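Local coordinates for protein dimethylsulfoniopropionate lyase (Roseovarius nubinhibens, PDB 4B29) that probably cleaves dimethylsulfoniopropionate, releasing dimethyl sulfide, at a zinc site inside a cupin-type beta barrel, at residues Pro43-Phe48 with Leu199-Trp204; Ala58-His63 with His126-Ser131; Arg109-Arg114 with Gly137-Gly142; Ala163-Arg168 with His189-Leu194. All blocks are in the same frame, centred on the assembly; numbering follows the deposited sequence.

Contact 1 (Pro43-Phe48 with Leu199-Trp204); sequences PEFRAF and LTLVLW. With EDO (1,2-ethanediol), chain F.
Phe-45 and Phe-48 of the short helix 43-48 pack on Leu-201 and Leu-203 of strand 198-205. This is helix-on-sheet packing in a cupin fold: the helix lies against the larger sheet on the side that carries Leu-203. The helix and strand axes are 10.0 Å apart and run at 24° to each other. The contact is buried and apolar. Leu-203 fits between the two aromatic rings. Its CD1 sits over one face of the Phe-45 ring, toward the rim, in a CH-pi contact 3.8 Å from the centroid. Its CB meets Phe-48 CE2 obliquely at 3.6 Å. Phe-48 CG is anti to the backbone N (chi1 -172°), which carries the ring past Leu-203 until its edge meets the backbone of Trp-204. Trp-38 meets the Phe-45 ring edge-to-face, and Arg-205 makes a cation-pi contact with Phe-48. The other side of the strand faces the zinc site. There Trp-204 lies beside His-150 and Glu-154, and its NE1 bonds to Thr-135. Thr-200 OG1 holds O1 of a 1,2-ethanediol, probably from the crystallisation liquor, at 2.7 Å. On the helix side, Leu-201 O lies at the edge of the Phe-45 ring, 3.6 Å from CZ.

Contact 2 (Ala58-His63 with His126-Ser131); sequences ADRPAH and HFLTQS. With NI (nickel (II) ion), chain K.
Ala-58 and Arg-60 pack on His-126 and Leu-128 where a loop runs past the edge of the larger sheet. The tight part is Ala-58 together with the packing of Arg-60 on buried His-126. Ala-58 N donates to His-126 O at 2.9 Å, from above the carbonyl plane. Ala-58 CB packs on Leu-128 CG at 3.6 Å. The Arg-60 chain is extended as far as CD (chi1 -178°, chi2 178°) and passes the imidazole, with CD above one face near the rim. It then bends at chi3, and the guanidinium plane stands at 90° to the ring. Arg-60 CB is 3.7 Å from His-126 ND1. A water joins the two backbones: it accepts from Arg-60 N and donates to His-126 O, 2.9 Å from each. It also bonds to His-126 ND1. His-126 NE2 accepts from Glu-97 N, so both ring nitrogens have partners that fix its rotation.

The outer side is looser. Asp-59 and Pro-61 point away from the strand. Arg-60 NH2 is 4.0 Å from Leu-128 CD2, at the guanidinium edge; NE makes a weak bond to Gly-125 O. Further along the loop, His-63 NE2 binds a nickel ion at 2.0 Å, along with two waters. The contact is typical of a loop tied to a sheet edge: Ala-58, one residue beyond edge strand 56-57, still bonds to His-126, the residue before strand 127-128.

Contact 3 (Arg109-Arg114 with Gly137-Gly142); sequences RDFLNR and GYWGPG. With PO4 (phosphate ion), chain E.
Arg-114 uses its guanidinium three ways at once: it grips a carboxylate, a backbone carbonyl and a phosphate. It belongs to the largely helical segment 109-114, which meets strand 133-139 of the cupin barrel and the turn that follows. NH1 and NH2 both donate to Pro-141 O, end-on, with the oxygen in the guanidinium plane. Arg-114 NH1 comes in on a lone pair of Pro-141 O at 2.9 Å, and Arg-114 NH2 lies nearly along the C=O axis, 3.0 Å from Pro-141 O. Asp-110, one helical turn back, holds the side of the group formed by NE and NH2. NE bonds to OD1, and Arg-114 NH2 forms a salt bridge to Asp-110 OD2 at 2.8 Å. These in-plane bonds at its edge fix the rotation of the guanidinium, which meets the turn edge-on. Asp-110 would help balance its charge. The bend at chi3 (-65°) lets it reach Asp-110 and Pro-141 together.

The backbone joins too: Gly-140 N donates to Arg-114 O at 2.9 Å. Phe-111 CZ comes 3.5 Å from NE1 at the edge of the Trp-139 indole. The two side chains lie side by side and point the same way, with ring planes at 71°. Phe-115 meets both rings.

The phosphate probably comes from the crystallisation liquor. His-70 ND1 also bonds to it, and Tyr-138 OH lies very close to its O2. Arg-114 NH1 donates to phosphate O4 at 3.0 Å, with an N-H...O angle of 150°.

Contact 4 (Ala163-Arg168 with His189-Leu194); sequences ALFHLR and HAMTTL. With ZN (zinc ion), chain J.
His-189 and Leu-167 form a non-hydrogen-bonded pair at one end of two antiparallel strands, 163-167 and 189-192. His-189 NE2 binds zinc at 2.0 Å, together with His-150 and Glu-154. Its CG stands between the backbone N and the carbonyl carbon (chi1 42°), which turns the ring away from Leu-167 and toward the metal. ND1 donates to Ala-187 O and so helps set the ring rotation. His-183 stacks on the imidazole.

Next come the strands themselves. Leu-164 with Thr-192 and His-166 with Ala-190 are hydrogen-bonded pairs, with four N-H...O bonds of 2.9 Å. On the same face as His-189, Met-191 lies alongside Phe-165. Met-191 CG sits over the centre of the Phe-165 ring, 3.8 Å from the centroid. Met-191 SD is 3.5 Å from Phe-165 CZ, a Met-aromatic contact. Ala-163 CB packs on Met-191 CG at 3.7 Å.

On the opposite face, beside Leu-164 and Ala-190, a water bridges His-166 NE2 and Thr-192 OG1, at 2.9 and 2.6 Å. Asp-144 is a further partner of that hydroxyl.

The chemistry implies a positioned metal ligand: strand pairing and backbone bonds to His-148 probably hold His-189 in place, and the carbonyl at ND1 would probably make NE2 a stronger zinc donor.

How the contacts relate
Contacts 1, 2 and 3 all reach the larger sheet, while contact 4 lies within the smaller antiparallel sheet. Together the sheets form the cupin barrel around the zinc. Strands 198-205 of contact 1 and 133-139 of contact 3 are neighbours, joined by Thr-200 N to Gly-137 O. The centres of contacts 3 and 4 are about 14 Å apart, and they touch where Gly-140 O meets Thr-193 OG1 and Gly-142 N meets Leu-194 O. Contacts 2 and 4 are most distant, about 28 Å between centres. Along the chain, contact 1 encloses the others; contacts 2 and 3 alternate, and contact 4 follows. The zinc region thus lies between strands from both sheets.

Contact 1 (Pro43-Phe48 with Leu199-Trp204)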
# COMPACT_ATOMS: atom_id res chain seq x y z
N PRO A 43 5.09 14.62 -7.78
CA PRO A 43 6.34 14.59 -8.58
C PRO A 43 7.25 13.39 -8.26
O PRO A 43 7.96 12.90 -9.17
CB PRO A 43 7.07 15.88 -8.16
CG PRO A 43 5.87 16.83 -7.84
CD PRO A 43 4.78 15.99 -7.25
N GLU A 44 7.30 12.96 -6.98
CA GLU A 44 8.18 11.83 -6.68
C GLU A 44 7.66 10.56 -7.37
O GLU A 44 8.47 9.70 -7.76
CB GLU A 44 8.28 11.55 -5.18
CG GLU A 44 8.89 12.73 -4.36
CD GLU A 44 10.33 13.05 -4.69
OE1 GLU A 44 11.08 12.26 -5.35
OE2 GLU A 44 10.77 14.17 -4.31
N PHE A 45 6.33 10.42 -7.47
CA PHE A 45 5.77 9.24 -8.15
C PHE A 45 6.10 9.33 -9.64
O PHE A 45 6.50 8.32 -10.22
CB PHE A 45 4.24 9.15 -7.94
CG PHE A 45 3.84 8.34 -6.77
CD1 PHE A 45 4.61 8.35 -5.58
CD2 PHE A 45 2.68 7.52 -6.81
CE1 PHE A 45 4.25 7.51 -4.48
CE2 PHE A 45 2.34 6.71 -5.73
CZ PHE A 45 3.11 6.71 -4.55
N ARG A 46 5.92 10.50 -10.27
CA ARG A 46 6.25 10.65 -11.69
C ARG A 46 7.72 10.37 -11.97
O ARG A 46 8.06 9.83 -13.03
CB ARG A 46 5.88 12.06 -12.17
CG ARG A 46 4.40 12.38 -11.84
CD ARG A 46 3.85 13.46 -12.78
NE ARG A 46 4.71 14.64 -12.84
CZ ARG A 46 4.64 15.68 -12.00
NH1 ARG A 46 3.78 15.72 -10.96
NH2 ARG A 46 5.47 16.68 -12.20
N ALA A 47 8.58 10.78 -11.03
CA ALA A 47 10.01 10.52 -11.18
C ALA A 47 10.35 9.03 -11.08
O ALA A 47 11.35 8.57 -11.71
CB ALA A 47 10.82 11.31 -10.11
N PHE A 48 9.58 8.28 -10.29
CA PHE A 48 9.90 6.89 -10.03
C PHE A 48 9.45 6.00 -11.18
O PHE A 48 10.15 5.05 -11.55
CB PHE A 48 9.16 6.48 -8.75
CG PHE A 48 9.52 5.11 -8.20
CD1 PHE A 48 10.65 4.92 -7.39
CD2 PHE A 48 8.67 4.03 -8.45
CE1 PHE A 48 10.90 3.64 -6.80
CE2 PHE A 48 8.90 2.75 -7.87
CZ PHE A 48 10.02 2.57 -7.04
N LEU A 199 -2.99 4.30 5.95
CA LEU A 199 -3.39 3.67 4.67
C LEU A 199 -2.38 4.18 3.65
O LEU A 199 -2.17 5.40 3.54
CB LEU A 199 -4.80 4.12 4.33
CG LEU A 199 -5.42 3.68 2.98
CD1 LEU A 199 -5.55 2.15 2.94
CD2 LEU A 199 -6.79 4.39 2.72
N THR A 200 -1.75 3.25 2.90
CA THR A 200 -0.63 3.64 2.01
C THR A 200 -0.90 3.17 0.59
O THR A 200 -1.68 2.21 0.39
CB THR A 200 0.69 2.98 2.44
OG1 THR A 200 0.51 1.55 2.48
CG2 THR A 200 1.08 3.47 3.92
N LEU A 201 -0.24 3.82 -0.36
CA LEU A 201 -0.30 3.38 -1.76
C LEU A 201 1.17 3.43 -2.23
O LEU A 201 1.85 4.47 -2.06
CB LEU A 201 -1.25 4.26 -2.59
CG LEU A 201 -1.38 3.70 -4.02
CD1 LEU A 201 -2.82 3.87 -4.56
CD2 LEU A 201 -0.38 4.43 -4.91
N VAL A 202 1.65 2.32 -2.79
CA VAL A 202 3.12 2.14 -2.91
C VAL A 202 3.44 1.70 -4.34
O VAL A 202 2.72 0.88 -4.90
CB VAL A 202 3.54 1.03 -1.94
CG1 VAL A 202 5.04 0.69 -2.07
CG2 VAL A 202 3.19 1.47 -0.49
N LEU A 203 4.49 2.27 -4.90
CA LEU A 203 4.98 1.81 -6.22
C LEU A 203 6.23 0.93 -6.03
O LEU A 203 7.04 1.11 -5.07
CB LEU A 203 5.43 2.99 -7.07
CG LEU A 203 4.44 4.17 -7.26
CD1 LEU A 203 4.98 5.18 -8.23
CD2 LEU A 203 3.07 3.62 -7.76
N TRP A 204 6.44 0.03 -7.01
CA TRP A 204 7.63 -0.85 -6.96
C TRP A 204 8.27 -0.87 -8.33
O TRP A 204 7.56 -0.75 -9.35
CB TRP A 204 7.20 -2.32 -6.68
CG TRP A 204 6.37 -2.57 -5.46
CD1 TRP A 204 5.06 -2.10 -5.18
CD2 TRP A 204 6.80 -3.24 -4.30
NE1 TRP A 204 4.68 -2.56 -3.95
CE2 TRP A 204 5.72 -3.26 -3.39
CE3 TRP A 204 8.00 -3.89 -3.95
CZ2 TRP A 204 5.80 -3.87 -2.12
CZ3 TRP A 204 8.07 -4.52 -2.66
CH2 TRP A 204 6.98 -4.52 -1.79
C1 EDO F . 2.24 -1.32 0.82
O1 EDO F . 2.19 -0.57 2.03
C2 EDO F . 1.96 -2.75 1.18
O2 EDO F . 2.24 -3.47 -0.00

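Contact 2 (Ala58-His63 with His126-Ser131)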
# COMPACT_ATOMS: atom_id res chain seq x y z
N ALA A 58 -8.40 -7.32 -14.82
CA ALA A 58 -7.99 -8.72 -14.68
C ALA A 58 -9.15 -9.67 -14.36
O ALA A 58 -8.96 -10.90 -14.41
CB ALA A 58 -6.95 -8.88 -13.56
N ASP A 59 -10.26 -9.08 -13.92
CA ASP A 59 -11.38 -9.83 -13.30
C ASP A 59 -10.94 -10.77 -12.17
O ASP A 59 -11.34 -11.92 -12.09
CB ASP A 59 -12.17 -10.60 -14.36
CG ASP A 59 -13.66 -10.70 -13.98
OD1 ASP A 59 -14.38 -9.65 -14.07
OD2 ASP A 59 -14.07 -11.84 -13.65
N ARG A 60 -10.12 -10.22 -11.26
CA ARG A 60 -9.66 -11.00 -10.14
C ARG A 60 -10.75 -10.92 -9.05
O ARG A 60 -11.19 -9.81 -8.76
CB ARG A 60 -8.35 -10.36 -9.63
CG ARG A 60 -7.77 -11.16 -8.45
CD ARG A 60 -6.45 -10.59 -7.94
NE ARG A 60 -5.63 -10.49 -9.12
CZ ARG A 60 -4.81 -11.45 -9.55
NH1 ARG A 60 -4.61 -12.54 -8.82
NH2 ARG A 60 -4.17 -11.26 -10.72
N PRO A 61 -11.12 -12.03 -8.42
CA PRO A 61 -12.22 -11.94 -7.44
C PRO A 61 -11.78 -11.35 -6.10
O PRO A 61 -10.59 -11.39 -5.76
CB PRO A 61 -12.63 -13.41 -7.21
CG PRO A 61 -11.53 -14.24 -7.60
CD PRO A 61 -10.68 -13.42 -8.65
N ALA A 62 -12.77 -10.87 -5.37
CA ALA A 62 -12.55 -10.32 -4.03
C ALA A 62 -12.11 -11.43 -3.10
O ALA A 62 -12.47 -12.62 -3.28
CB ALA A 62 -13.84 -9.70 -3.52
N HIS A 63 -11.34 -11.07 -2.09
CA HIS A 63 -11.02 -12.00 -1.04
C HIS A 63 -11.03 -11.19 0.24
O HIS A 63 -10.21 -10.29 0.42
CB HIS A 63 -9.66 -12.68 -1.25
CG HIS A 63 -9.27 -13.58 -0.12
ND1 HIS A 63 -8.34 -13.21 0.84
CD2 HIS A 63 -9.72 -14.80 0.24
CE1 HIS A 63 -8.22 -14.19 1.72
NE2 HIS A 63 -9.05 -15.16 1.39
N HIS A 126 -5.43 -6.21 -9.66
CA HIS A 126 -6.78 -6.15 -10.22
C HIS A 126 -6.76 -5.55 -11.63
O HIS A 126 -7.71 -5.79 -12.41
CB HIS A 126 -7.67 -5.32 -9.28
CG HIS A 126 -8.04 -6.08 -8.07
ND1 HIS A 126 -9.06 -7.02 -8.08
CD2 HIS A 126 -7.46 -6.18 -6.85
CE1 HIS A 126 -9.12 -7.62 -6.91
NE2 HIS A 126 -8.15 -7.13 -6.14
N PHE A 127 -5.71 -4.79 -11.96
CA PHE A 127 -5.46 -4.44 -13.34
C PHE A 127 -4.08 -4.94 -13.66
O PHE A 127 -3.16 -4.83 -12.85
CB PHE A 127 -5.50 -2.93 -13.50
CG PHE A 127 -6.88 -2.38 -13.19
CD1 PHE A 127 -7.21 -2.03 -11.88
CD2 PHE A 127 -7.82 -2.25 -14.20
CE1 PHE A 127 -8.52 -1.56 -11.58
CE2 PHE A 127 -9.12 -1.74 -13.92
CZ PHE A 127 -9.45 -1.41 -12.61
N LEU A 128 -3.96 -5.62 -14.80
CA LEU A 128 -2.68 -6.26 -15.17
C LEU A 128 -1.79 -5.32 -15.96
O LEU A 128 -2.24 -4.60 -16.88
CB LEU A 128 -2.95 -7.53 -16.03
CG LEU A 128 -3.81 -8.62 -15.38
CD1 LEU A 128 -3.88 -9.86 -16.34
CD2 LEU A 128 -3.33 -9.08 -13.92
N THR A 129 -0.50 -5.33 -15.57
CA THR A 129 0.55 -4.66 -16.34
C THR A 129 1.87 -5.26 -15.87
O THR A 129 1.98 -5.77 -14.75
CB THR A 129 0.57 -3.13 -16.13
OG1 THR A 129 1.61 -2.55 -16.94
CG2 THR A 129 0.80 -2.80 -14.63
N GLN A 130 2.88 -5.17 -16.75
CA GLN A 130 4.24 -5.55 -16.36
C GLN A 130 5.12 -4.30 -16.20
O GLN A 130 6.29 -4.46 -15.89
CB GLN A 130 4.85 -6.44 -17.47
CG GLN A 130 4.24 -7.87 -17.43
CD GLN A 130 4.70 -8.71 -16.27
OE1 GLN A 130 5.78 -8.48 -15.68
NE2 GLN A 130 3.91 -9.75 -15.93
N SER A 131 4.54 -3.11 -16.40
CA SER A 131 5.35 -1.86 -16.42
C SER A 131 5.53 -1.26 -15.04
O SER A 131 6.52 -0.52 -14.79
CB SER A 131 4.73 -0.82 -17.34
OG SER A 131 4.73 -1.33 -18.68
NI NI K . -9.31 -16.92 2.33
O HOH W 1 -9.78 -7.39 -11.20
O HOH W 2 -7.91 -16.51 4.21
O HOH W 3 -9.28 -19.12 2.68

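Contact 3 (Arg109-Arg114 with Gly137-Gly142)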
# COMPACT_ATOMS: atom_id res chain seq x y z
N ARG A 109 -1.41 -12.55 15.99
CA ARG A 109 -2.80 -12.48 15.53
C ARG A 109 -3.42 -11.08 15.43
O ARG A 109 -4.20 -10.81 14.52
CB ARG A 109 -3.70 -13.41 16.39
CG ARG A 109 -5.20 -13.41 15.99
CD ARG A 109 -5.47 -13.95 14.54
NE ARG A 109 -4.71 -15.18 14.26
CZ ARG A 109 -4.45 -15.66 13.05
NH1 ARG A 109 -4.86 -15.02 11.96
NH2 ARG A 109 -3.76 -16.78 12.92
N ASP A 110 -3.12 -10.19 16.39
CA ASP A 110 -3.69 -8.85 16.38
C ASP A 110 -3.26 -8.10 15.09
O ASP A 110 -4.08 -7.41 14.46
CB ASP A 110 -3.22 -8.06 17.61
CG ASP A 110 -3.77 -6.64 17.63
OD1 ASP A 110 -5.01 -6.46 17.58
OD2 ASP A 110 -2.96 -5.69 17.71
N PHE A 111 -1.99 -8.24 14.75
CA PHE A 111 -1.43 -7.59 13.53
C PHE A 111 -2.17 -8.16 12.30
O PHE A 111 -2.64 -7.38 11.45
CB PHE A 111 0.07 -7.83 13.49
CG PHE A 111 0.82 -7.10 12.38
CD1 PHE A 111 0.81 -7.61 11.07
CD2 PHE A 111 1.59 -5.97 12.66
CE1 PHE A 111 1.56 -6.97 10.05
CE2 PHE A 111 2.33 -5.33 11.64
CZ PHE A 111 2.29 -5.85 10.33
N LEU A 112 -2.33 -9.49 12.24
CA LEU A 112 -3.06 -10.11 11.11
C LEU A 112 -4.52 -9.67 11.04
O LEU A 112 -5.08 -9.53 9.94
CB LEU A 112 -2.94 -11.63 11.15
CG LEU A 112 -1.51 -12.16 10.94
CD1 LEU A 112 -1.44 -13.67 11.12
CD2 LEU A 112 -1.00 -11.80 9.50
N ASN A 113 -5.16 -9.43 12.19
CA ASN A 113 -6.54 -8.95 12.19
C ASN A 113 -6.69 -7.53 11.68
O ASN A 113 -7.72 -7.17 11.10
CB ASN A 113 -7.11 -8.97 13.62
CG ASN A 113 -7.46 -10.37 14.09
OD1 ASN A 113 -7.71 -11.28 13.28
ND2 ASN A 113 -7.49 -10.55 15.41
N ARG A 114 -5.69 -6.70 11.94
CA ARG A 114 -5.87 -5.26 11.78
C ARG A 114 -4.90 -4.68 10.73
O ARG A 114 -4.75 -3.47 10.62
CB ARG A 114 -5.69 -4.54 13.15
CG ARG A 114 -6.73 -5.07 14.16
CD ARG A 114 -6.88 -4.11 15.37
NE ARG A 114 -5.61 -4.09 16.11
CZ ARG A 114 -4.84 -3.01 16.21
NH1 ARG A 114 -5.22 -1.86 15.64
NH2 ARG A 114 -3.71 -3.08 16.90
N GLY A 137 -1.56 -0.75 1.44
CA GLY A 137 -1.50 -1.44 2.74
C GLY A 137 -2.32 -0.61 3.74
O GLY A 137 -2.48 0.62 3.57
N TYR A 138 -2.91 -1.29 4.72
CA TYR A 138 -3.58 -0.62 5.85
C TYR A 138 -3.07 -1.25 7.13
O TYR A 138 -2.94 -2.48 7.22
CB TYR A 138 -5.09 -0.82 5.78
CG TYR A 138 -5.79 -0.23 7.01
CD1 TYR A 138 -6.16 1.10 7.01
CD2 TYR A 138 -6.01 -1.04 8.13
CE1 TYR A 138 -6.84 1.66 8.17
CE2 TYR A 138 -6.64 -0.50 9.30
CZ TYR A 138 -7.06 0.82 9.26
OH TYR A 138 -7.69 1.32 10.40
N TRP A 139 -2.76 -0.41 8.12
CA TRP A 139 -2.43 -0.89 9.46
C TRP A 139 -3.24 -0.10 10.47
O TRP A 139 -3.25 1.12 10.44
CB TRP A 139 -0.95 -0.60 9.77
CG TRP A 139 -0.00 -1.46 8.99
CD1 TRP A 139 0.65 -2.58 9.43
CD2 TRP A 139 0.43 -1.26 7.62
NE1 TRP A 139 1.47 -3.07 8.43
CE2 TRP A 139 1.33 -2.29 7.31
CE3 TRP A 139 0.12 -0.29 6.65
CZ2 TRP A 139 1.94 -2.41 6.04
CZ3 TRP A 139 0.76 -0.38 5.39
CH2 TRP A 139 1.64 -1.45 5.12
N GLY A 140 -3.91 -0.82 11.37
CA GLY A 140 -4.65 -0.07 12.44
C GLY A 140 -3.64 0.53 13.42
O GLY A 140 -2.43 0.27 13.39
N PRO A 141 -4.14 1.33 14.38
CA PRO A 141 -3.25 1.90 15.39
C PRO A 141 -2.51 0.88 16.23
O PRO A 141 -2.97 -0.24 16.43
CB PRO A 141 -4.21 2.71 16.30
CG PRO A 141 -5.50 2.80 15.60
CD PRO A 141 -5.56 1.65 14.60
N GLY A 142 -1.37 1.28 16.78
CA GLY A 142 -0.67 0.43 17.75
C GLY A 142 -0.05 -0.83 17.21
O GLY A 142 -0.02 -1.86 17.89
P PO4 E . -8.87 0.12 14.02
O1 PO4 E . -10.31 -0.42 13.86
O2 PO4 E . -8.23 0.45 12.68
O3 PO4 E . -8.94 1.47 14.70
O4 PO4 E . -7.95 -0.87 14.73

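Contact 4 (Ala163-Arg168 with His189-Leu194)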
# COMPACT_ATOMS: atom_id res chain seq x y z
N ALA A 163 2.26 7.48 10.24
CA ALA A 163 3.06 6.48 10.91
C ALA A 163 4.52 6.86 10.92
O ALA A 163 4.93 7.71 10.14
CB ALA A 163 2.88 5.05 10.22
N LEU A 164 5.28 6.17 11.77
CA LEU A 164 6.73 6.39 11.87
C LEU A 164 7.44 5.34 11.03
O LEU A 164 7.28 4.14 11.29
CB LEU A 164 7.14 6.28 13.36
CG LEU A 164 8.61 6.59 13.60
CD1 LEU A 164 8.94 8.04 13.23
CD2 LEU A 164 8.89 6.24 15.12
N PHE A 165 8.22 5.84 10.06
CA PHE A 165 8.95 4.98 9.10
C PHE A 165 10.42 4.87 9.42
O PHE A 165 11.09 5.89 9.59
CB PHE A 165 8.78 5.56 7.70
CG PHE A 165 7.43 5.25 7.10
CD1 PHE A 165 6.26 5.95 7.51
CD2 PHE A 165 7.32 4.19 6.19
CE1 PHE A 165 5.00 5.66 6.96
CE2 PHE A 165 6.05 3.88 5.60
CZ PHE A 165 4.91 4.61 5.98
N HIS A 166 10.89 3.62 9.50
CA HIS A 166 12.27 3.27 9.81
C HIS A 166 12.95 2.71 8.56
O HIS A 166 12.29 1.96 7.79
CB HIS A 166 12.32 2.16 10.86
CG HIS A 166 11.51 2.46 12.10
ND1 HIS A 166 11.96 3.35 13.07
CD2 HIS A 166 10.31 2.00 12.52
CE1 HIS A 166 11.06 3.42 14.04
NE2 HIS A 166 10.05 2.61 13.74
N LEU A 167 14.20 3.07 8.37
CA LEU A 167 14.98 2.51 7.22
C LEU A 167 16.41 2.38 7.62
O LEU A 167 17.00 3.32 8.15
CB LEU A 167 14.85 3.49 6.02
CG LEU A 167 15.66 3.20 4.76
CD1 LEU A 167 15.27 1.83 4.14
CD2 LEU A 167 15.52 4.35 3.73
N ARG A 168 17.03 1.22 7.36
CA ARG A 168 18.43 1.07 7.73
C ARG A 168 19.28 2.14 7.05
O ARG A 168 19.05 2.49 5.87
CB ARG A 168 18.93 -0.33 7.41
CG ARG A 168 18.34 -1.43 8.37
CD ARG A 168 18.62 -1.28 9.95
NE ARG A 168 20.04 -1.20 10.22
CZ ARG A 168 20.89 -2.23 10.39
NH1 ARG A 168 20.45 -3.48 10.31
NH2 ARG A 168 22.19 -2.01 10.63
N HIS A 189 13.50 -2.11 6.20
CA HIS A 189 12.68 -0.98 6.65
C HIS A 189 11.63 -1.50 7.61
O HIS A 189 11.35 -2.72 7.66
CB HIS A 189 12.09 -0.22 5.43
CG HIS A 189 11.56 -1.12 4.34
ND1 HIS A 189 12.40 -1.75 3.45
CD2 HIS A 189 10.29 -1.42 3.97
CE1 HIS A 189 11.66 -2.45 2.59
NE2 HIS A 189 10.39 -2.23 2.86
N ALA A 190 10.99 -0.59 8.32
CA ALA A 190 9.96 -0.99 9.28
C ALA A 190 9.04 0.20 9.52
O ALA A 190 9.28 1.29 9.01
CB ALA A 190 10.63 -1.45 10.62
N MET A 191 7.93 -0.03 10.21
CA MET A 191 6.99 1.07 10.39
C MET A 191 6.18 0.82 11.67
O MET A 191 5.80 -0.31 11.93
CB MET A 191 6.01 1.07 9.19
CG MET A 191 5.10 2.32 9.16
SD MET A 191 3.69 2.07 8.00
CE MET A 191 2.77 0.86 8.93
N THR A 192 5.87 1.90 12.40
CA THR A 192 5.10 1.78 13.64
C THR A 192 3.91 2.73 13.55
O THR A 192 4.09 3.94 13.26
CB THR A 192 5.98 2.28 14.81
OG1 THR A 192 7.19 1.52 14.80
CG2 THR A 192 5.23 2.12 16.16
N THR A 193 2.72 2.22 13.81
CA THR A 193 1.58 3.14 14.00
C THR A 193 1.43 3.36 15.53
O THR A 193 1.64 2.46 16.35
CB THR A 193 0.24 2.62 13.46
OG1 THR A 193 0.09 1.26 13.86
CG2 THR A 193 0.20 2.65 11.89
N LEU A 194 1.06 4.58 15.85
CA LEU A 194 0.83 4.98 17.25
C LEU A 194 -0.68 5.08 17.43
O LEU A 194 -1.37 4.08 17.33
CB LEU A 194 1.59 6.28 17.51
CG LEU A 194 3.12 6.25 17.52
CD1 LEU A 194 3.66 5.14 18.41
CD2 LEU A 194 3.73 6.18 16.12
ZN ZN J . 9.06 -2.78 1.44
O HOH W 4 9.07 2.36 16.43